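Local coordinates for protein sugar-binding transcriptional regulator, LacI family (PDB 3CS3) that probably acts as a LacI-type, sugar-responsive transcription factor, binding regulatory DNA and sensing a small ligand through its periplasmic-binding-protein-like domain, at residues 114-128 and 144-158. Residues are numbered along the deposited sequence; the frame is centred on the assembly and turned at random. Where two conformers were deposited one is given.
Sequences VNVGSKKVLLLSGPE and LTRFGIPYEIIQGDF
V121 and I149 pack where two neighbouring parallel strands begin, and L144 CD2 comes in across V121 CG2 at about a right angle, 3.8 Å away. Between strands 121-125 and 151-155, E152 and I154 each donate and accept: L123 N meets E152 O head-on (2.8 Å, N-H...O angle 177°), whereas I154 N reaches L123 O from above the carbonyl plane. On the face toward helix 131-146, L123 points one methyl, CD2, at the tip of L144, while CD1 lies obliquely to the Y151 ring, 4.0 Å from Y151 CD2. On the other face L122 CD2 touches I154 CD1 at 3.6 Å, and I170 of helix 160-170 covers both. Near the helix ends, V114 holds CG1 anti to its own N (chi1 171°), which sets that methyl over one face of F147; CG2 meets I149 CD1. Beyond the strands G126 and P127 lie over one face of the F158 ring: G126 CA is 3.9 Å from its centroid and P127 CD packs over the same face, both CH-pi contacts. K120 NZ hydrogen-bonds Q175 OE1 and reaches E152 OE1 only as a long salt bridge (3.9 Å). The contact closes a beta-alpha-beta unit at the edge of the four-stranded parallel sheet of this periplasmic-binding-protein-like fold; main-chain hydrogen bonds and packed aliphatic side chains probably carry most of its cohesion, with charge pairing contributing little.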
loop_
_atom_site.group_PDB
_atom_site.type_symbol
_atom_site.label_atom_id
_atom_site.label_comp_id
_atom_site.label_asym_id
_atom_site.label_seq_id
_atom_site.Cartn_x
_atom_site.Cartn_y
_atom_site.Cartn_z
ATOM N N VAL A 114 8.363 26.102 -16.895
ATOM C CA VAL A 114 8.350 27.356 -17.655
ATOM C C VAL A 114 8.911 28.508 -16.811
ATOM O O VAL A 114 9.885 29.147 -17.214
ATOM C CB VAL A 114 6.929 27.715 -18.184
ATOM C CG1 VAL A 114 6.897 29.124 -18.765
ATOM C CG2 VAL A 114 6.463 26.707 -19.225
ATOM N N ASN A 115 8.322 28.732 -15.635
ATOM C CA ASN A 115 8.694 29.838 -14.740
ATOM C C ASN A 115 10.159 29.864 -14.310
ATOM O O ASN A 115 10.684 30.924 -13.968
ATOM C CB ASN A 115 7.790 29.860 -13.499
ATOM C CG ASN A 115 6.368 30.314 -13.810
ATOM O OD1 ASN A 115 6.036 30.632 -14.951
ATOM N ND2 ASN A 115 5.522 30.338 -12.787
ATOM N N VAL A 116 10.807 28.700 -14.341
ATOM C CA VAL A 116 12.222 28.569 -13.997
ATOM C C VAL A 116 13.127 28.671 -15.249
ATOM O O VAL A 116 14.353 28.774 -15.144
ATOM C CB VAL A 116 12.469 27.255 -13.178
ATOM C CG1 VAL A 116 12.801 26.063 -14.085
ATOM C CG2 VAL A 116 13.548 27.457 -12.133
ATOM N N GLY A 117 12.510 28.646 -16.429
ATOM C CA GLY A 117 13.238 28.725 -17.693
ATOM C C GLY A 117 13.968 27.454 -18.084
ATOM O O GLY A 117 15.150 27.496 -18.445
ATOM N N SER A 118 13.255 26.329 -18.030
ATOM C CA SER A 118 13.821 25.028 -18.375
ATOM C C SER A 118 14.261 24.960 -19.833
ATOM O O SER A 118 13.598 25.502 -20.717
ATOM C CB SER A 118 12.812 23.919 -18.085
ATOM O OG SER A 118 12.486 23.897 -16.709
ATOM N N LYS A 119 15.383 24.288 -20.068
ATOM C CA LYS A 119 15.952 24.152 -21.406
ATOM C C LYS A 119 15.469 22.884 -22.104
ATOM O O LYS A 119 15.450 22.820 -23.332
ATOM C CB LYS A 119 17.486 24.183 -21.343
ATOM C CG LYS A 119 18.077 25.477 -20.764
ATOM C CD LYS A 119 17.757 26.687 -21.642
ATOM C CE LYS A 119 18.092 27.998 -20.945
ATOM N NZ LYS A 119 17.645 29.173 -21.749
ATOM N N LYS A 120 15.112 21.879 -21.307
ATOM C CA LYS A 120 14.478 20.648 -21.777
ATOM C C LYS A 120 13.738 20.018 -20.598
ATOM O O LYS A 120 14.217 20.055 -19.461
ATOM C CB LYS A 120 15.508 19.649 -22.328
ATOM C CG LYS A 120 14.903 18.639 -23.303
ATOM C CD LYS A 120 15.431 17.225 -23.100
ATOM C CE LYS A 120 16.681 16.951 -23.918
ATOM N NZ LYS A 120 16.962 15.489 -24.006
ATOM N N VAL A 121 12.568 19.449 -20.866
ATOM C CA VAL A 121 11.801 18.766 -19.835
ATOM C C VAL A 121 11.646 17.305 -20.225
ATOM O O VAL A 121 11.221 16.996 -21.330
ATOM C CB VAL A 121 10.424 19.434 -19.601
ATOM C CG1 VAL A 121 9.571 18.620 -18.624
ATOM C CG2 VAL A 121 10.607 20.840 -19.059
ATOM N N LEU A 122 12.020 16.407 -19.320
ATOM C CA LEU A 122 11.837 14.979 -19.546
ATOM C C LEU A 122 10.516 14.537 -18.912
ATOM O O LEU A 122 10.278 14.756 -17.726
ATOM C CB LEU A 122 13.050 14.177 -19.040
ATOM C CG LEU A 122 14.338 14.371 -19.864
ATOM C CD1 LEU A 122 15.207 15.520 -19.356
ATOM C CD2 LEU A 122 15.166 13.117 -19.905
ATOM N N LEU A 123 9.643 13.957 -19.730
ATOM C CA LEU A 123 8.298 13.600 -19.298
ATOM C C LEU A 123 8.214 12.107 -19.045
ATOM O O LEU A 123 8.054 11.318 -19.975
ATOM C CB LEU A 123 7.243 14.040 -20.328
ATOM C CG LEU A 123 7.131 15.526 -20.711
ATOM C CD1 LEU A 123 6.268 15.695 -21.960
ATOM C CD2 LEU A 123 6.587 16.389 -19.565
ATOM N N LEU A 124 8.345 11.726 -17.777
ATOM C CA LEU A 124 8.246 10.329 -17.373
ATOM C C LEU A 124 6.767 9.988 -17.188
ATOM O O LEU A 124 6.146 10.347 -16.182
ATOM C CB LEU A 124 9.066 10.087 -16.098
ATOM C CG LEU A 124 9.179 8.698 -15.455
ATOM C CD1 LEU A 124 9.350 7.562 -16.474
ATOM C CD2 LEU A 124 10.319 8.700 -14.434
ATOM N N SER A 125 6.208 9.319 -18.188
ATOM C CA SER A 125 4.783 9.061 -18.228
ATOM C C SER A 125 4.459 7.684 -17.680
ATOM O O SER A 125 5.355 6.867 -17.478
ATOM C CB SER A 125 4.245 9.204 -19.660
ATOM O OG SER A 125 4.688 8.146 -20.487
ATOM N N GLY A 126 3.173 7.443 -17.430
ATOM C CA GLY A 126 2.681 6.104 -17.154
ATOM C C GLY A 126 2.324 5.412 -18.460
ATOM O O GLY A 126 2.836 5.784 -19.520
ATOM N N PRO A 127 1.436 4.402 -18.394
ATOM C CA PRO A 127 0.993 3.624 -19.552
ATOM C C PRO A 127 0.311 4.513 -20.583
ATOM O O PRO A 127 -0.533 5.338 -20.224
ATOM C CB PRO A 127 -0.012 2.639 -18.946
ATOM C CG PRO A 127 0.345 2.579 -17.503
ATOM C CD PRO A 127 0.785 3.947 -17.155
ATOM N N GLU A 128 0.684 4.348 -21.850
ATOM C CA GLU A 128 0.211 5.235 -22.912
ATOM C C GLU A 128 -1.257 5.018 -23.275
ATOM O O GLU A 128 -1.906 5.934 -23.771
ATOM C CB GLU A 128 1.120 5.179 -24.153
ATOM C CG GLU A 128 1.020 3.915 -25.000
ATOM C CD GLU A 128 1.770 4.041 -26.316
ATOM O OE1 GLU A 128 3.010 3.871 -26.320
ATOM O OE2 GLU A 128 1.118 4.306 -27.349
ATOM N N LEU A 144 4.509 23.075 -23.275
ATOM C CA LEU A 144 5.946 23.115 -23.543
ATOM C C LEU A 144 6.228 23.648 -24.947
ATOM O O LEU A 144 7.149 24.441 -25.137
ATOM C CB LEU A 144 6.599 21.744 -23.323
ATOM C CG LEU A 144 6.729 21.292 -21.860
ATOM C CD1 LEU A 144 7.222 19.865 -21.779
ATOM C CD2 LEU A 144 7.599 22.215 -21.008
ATOM N N THR A 145 5.415 23.212 -25.908
ATOM C CA THR A 145 5.430 23.729 -27.277
ATOM C C THR A 145 5.145 25.237 -27.288
ATOM O O THR A 145 5.903 26.013 -27.877
ATOM C CB THR A 145 4.398 22.974 -28.150
ATOM O OG1 THR A 145 4.690 21.570 -28.114
ATOM C CG2 THR A 145 4.412 23.459 -29.601
ATOM N N ARG A 146 4.071 25.633 -26.603
ATOM C CA ARG A 146 3.645 27.029 -26.473
ATOM C C ARG A 146 4.769 27.951 -26.009
ATOM O O ARG A 146 4.905 29.069 -26.510
ATOM C CB ARG A 146 2.448 27.123 -25.514
ATOM C CG ARG A 146 1.863 28.524 -25.313
ATOM C CD ARG A 146 0.495 28.454 -24.645
ATOM N NE ARG A 146 -0.561 28.153 -25.611
ATOM C CZ ARG A 146 -1.594 27.346 -25.379
ATOM N NH1 ARG A 146 -1.721 26.726 -24.216
ATOM N NH2 ARG A 146 -2.498 27.147 -26.326
ATOM N N PHE A 147 5.583 27.472 -25.071
ATOM C CA PHE A 147 6.664 28.282 -24.513
ATOM C C PHE A 147 8.047 27.957 -25.094
ATOM O O PHE A 147 9.059 28.461 -24.613
ATOM C CB PHE A 147 6.644 28.223 -22.978
ATOM C CG PHE A 147 5.479 28.946 -22.375
ATOM C CD1 PHE A 147 5.535 30.319 -22.159
ATOM C CD2 PHE A 147 4.310 28.262 -22.052
ATOM C CE1 PHE A 147 4.449 31.002 -21.617
ATOM C CE2 PHE A 147 3.217 28.929 -21.511
ATOM C CZ PHE A 147 3.287 30.305 -21.292
ATOM N N GLY A 148 8.073 27.133 -26.137
ATOM C CA GLY A 148 9.298 26.857 -26.883
ATOM C C GLY A 148 10.291 25.965 -26.168
ATOM O O GLY A 148 11.491 26.020 -26.450
ATOM N N ILE A 149 9.791 25.143 -25.246
ATOM C CA ILE A 149 10.630 24.230 -24.469
ATOM C C ILE A 149 10.572 22.831 -25.074
ATOM O O ILE A 149 9.487 22.271 -25.234
ATOM C CB ILE A 149 10.234 24.195 -22.967
ATOM C CG1 ILE A 149 10.346 25.589 -22.351
ATOM C CG2 ILE A 149 11.110 23.208 -22.187
ATOM C CD1 ILE A 149 9.587 25.754 -21.041
ATOM N N PRO A 150 11.747 22.286 -25.454
ATOM C CA PRO A 150 11.886 20.911 -25.921
ATOM C C PRO A 150 11.519 19.889 -24.852
ATOM O O PRO A 150 11.607 20.177 -23.651
ATOM C CB PRO A 150 13.384 20.780 -26.242
ATOM C CG PRO A 150 13.918 22.117 -26.269
ATOM C CD PRO A 150 13.024 23.015 -25.489
ATOM N N TYR A 151 11.130 18.701 -25.300
ATOM C CA TYR A 151 10.793 17.620 -24.397
ATOM C C TYR A 151 11.134 16.247 -24.966
ATOM O O TYR A 151 11.210 16.065 -26.181
ATOM C CB TYR A 151 9.311 17.686 -23.970
ATOM C CG TYR A 151 8.280 17.487 -25.077
ATOM C CD1 TYR A 151 7.571 18.568 -25.598
ATOM C CD2 TYR A 151 7.996 16.214 -25.578
ATOM C CE1 TYR A 151 6.613 18.388 -26.597
ATOM C CE2 TYR A 151 7.058 16.027 -26.583
ATOM C CZ TYR A 151 6.372 17.114 -27.090
ATOM O OH TYR A 151 5.430 16.915 -28.074
ATOM N N GLU A 152 11.337 15.293 -24.066
ATOM C CA GLU A 152 11.408 13.883 -24.415
ATOM C C GLU A 152 10.410 13.131 -23.534
ATOM O O GLU A 152 10.332 13.376 -22.331
ATOM C CB GLU A 152 12.829 13.347 -24.218
ATOM C CG GLU A 152 13.017 11.913 -24.709
ATOM C CD GLU A 152 14.472 11.537 -24.937
ATOM O OE1 GLU A 152 15.349 11.943 -24.141
ATOM O OE2 GLU A 152 14.733 10.815 -25.922
ATOM N N ILE A 153 9.644 12.235 -24.148
ATOM C CA ILE A 153 8.676 11.397 -23.448
ATOM C C ILE A 153 9.313 10.044 -23.157
ATOM O O ILE A 153 9.744 9.341 -24.073
ATOM C CB ILE A 153 7.382 11.200 -24.289
ATOM C CG1 ILE A 153 6.672 12.539 -24.498
ATOM C CG2 ILE A 153 6.444 10.177 -23.632
ATOM C CD1 ILE A 153 5.603 12.516 -25.567
ATOM N N ILE A 154 9.380 9.688 -21.875
ATOM C CA ILE A 154 9.938 8.405 -21.459
ATOM C C ILE A 154 8.841 7.549 -20.850
ATOM O O ILE A 154 8.199 7.946 -19.880
ATOM C CB ILE A 154 11.115 8.587 -20.485
ATOM C CG1 ILE A 154 12.242 9.344 -21.185
ATOM C CG2 ILE A 154 11.636 7.239 -19.986
ATOM C CD1 ILE A 154 12.995 10.236 -20.283
ATOM N N GLN A 155 8.633 6.379 -21.451
ATOM C CA GLN A 155 7.562 5.462 -21.080
ATOM C C GLN A 155 7.845 4.750 -19.758
ATOM O O GLN A 155 8.926 4.189 -19.563
ATOM C CB GLN A 155 7.349 4.436 -22.199
ATOM C CG GLN A 155 6.020 3.685 -22.144
ATOM C CD GLN A 155 4.818 4.561 -22.476
ATOM O OE1 GLN A 155 4.827 5.327 -23.444
ATOM N NE2 GLN A 155 3.771 4.439 -21.675
ATOM N N GLY A 156 6.869 4.806 -18.855
ATOM C CA GLY A 156 6.882 4.053 -17.600
ATOM C C GLY A 156 5.537 3.376 -17.436
ATOM O O GLY A 156 4.765 3.298 -18.391
ATOM N N ASP A 157 5.246 2.887 -16.234
ATOM C CA ASP A 157 3.997 2.154 -15.995
ATOM C C ASP A 157 3.328 2.487 -14.658
ATOM O O ASP A 157 2.541 1.687 -14.133
ATOM C CB ASP A 157 4.215 0.636 -16.146
ATOM C CG ASP A 157 5.368 0.108 -15.291
ATOM O OD1 ASP A 157 5.711 0.734 -14.269
ATOM O OD2 ASP A 157 5.929 -0.952 -15.643
ATOM N N PHE A 158 3.664 3.666 -14.128
ATOM C CA PHE A 158 3.210 4.188 -12.823
ATOM C C PHE A 158 3.867 3.533 -11.598
ATOM O O PHE A 158 3.678 3.993 -10.471
ATOM C CB PHE A 158 1.673 4.193 -12.686
ATOM C CG PHE A 158 0.990 5.334 -13.396
ATOM C CD1 PHE A 158 1.572 6.603 -13.453
ATOM C CD2 PHE A 158 -0.266 5.149 -13.969
ATOM C CE1 PHE A 158 0.923 7.663 -14.102
ATOM C CE2 PHE A 158 -0.920 6.200 -14.620
ATOM C CZ PHE A 158 -0.324 7.460 -14.681
#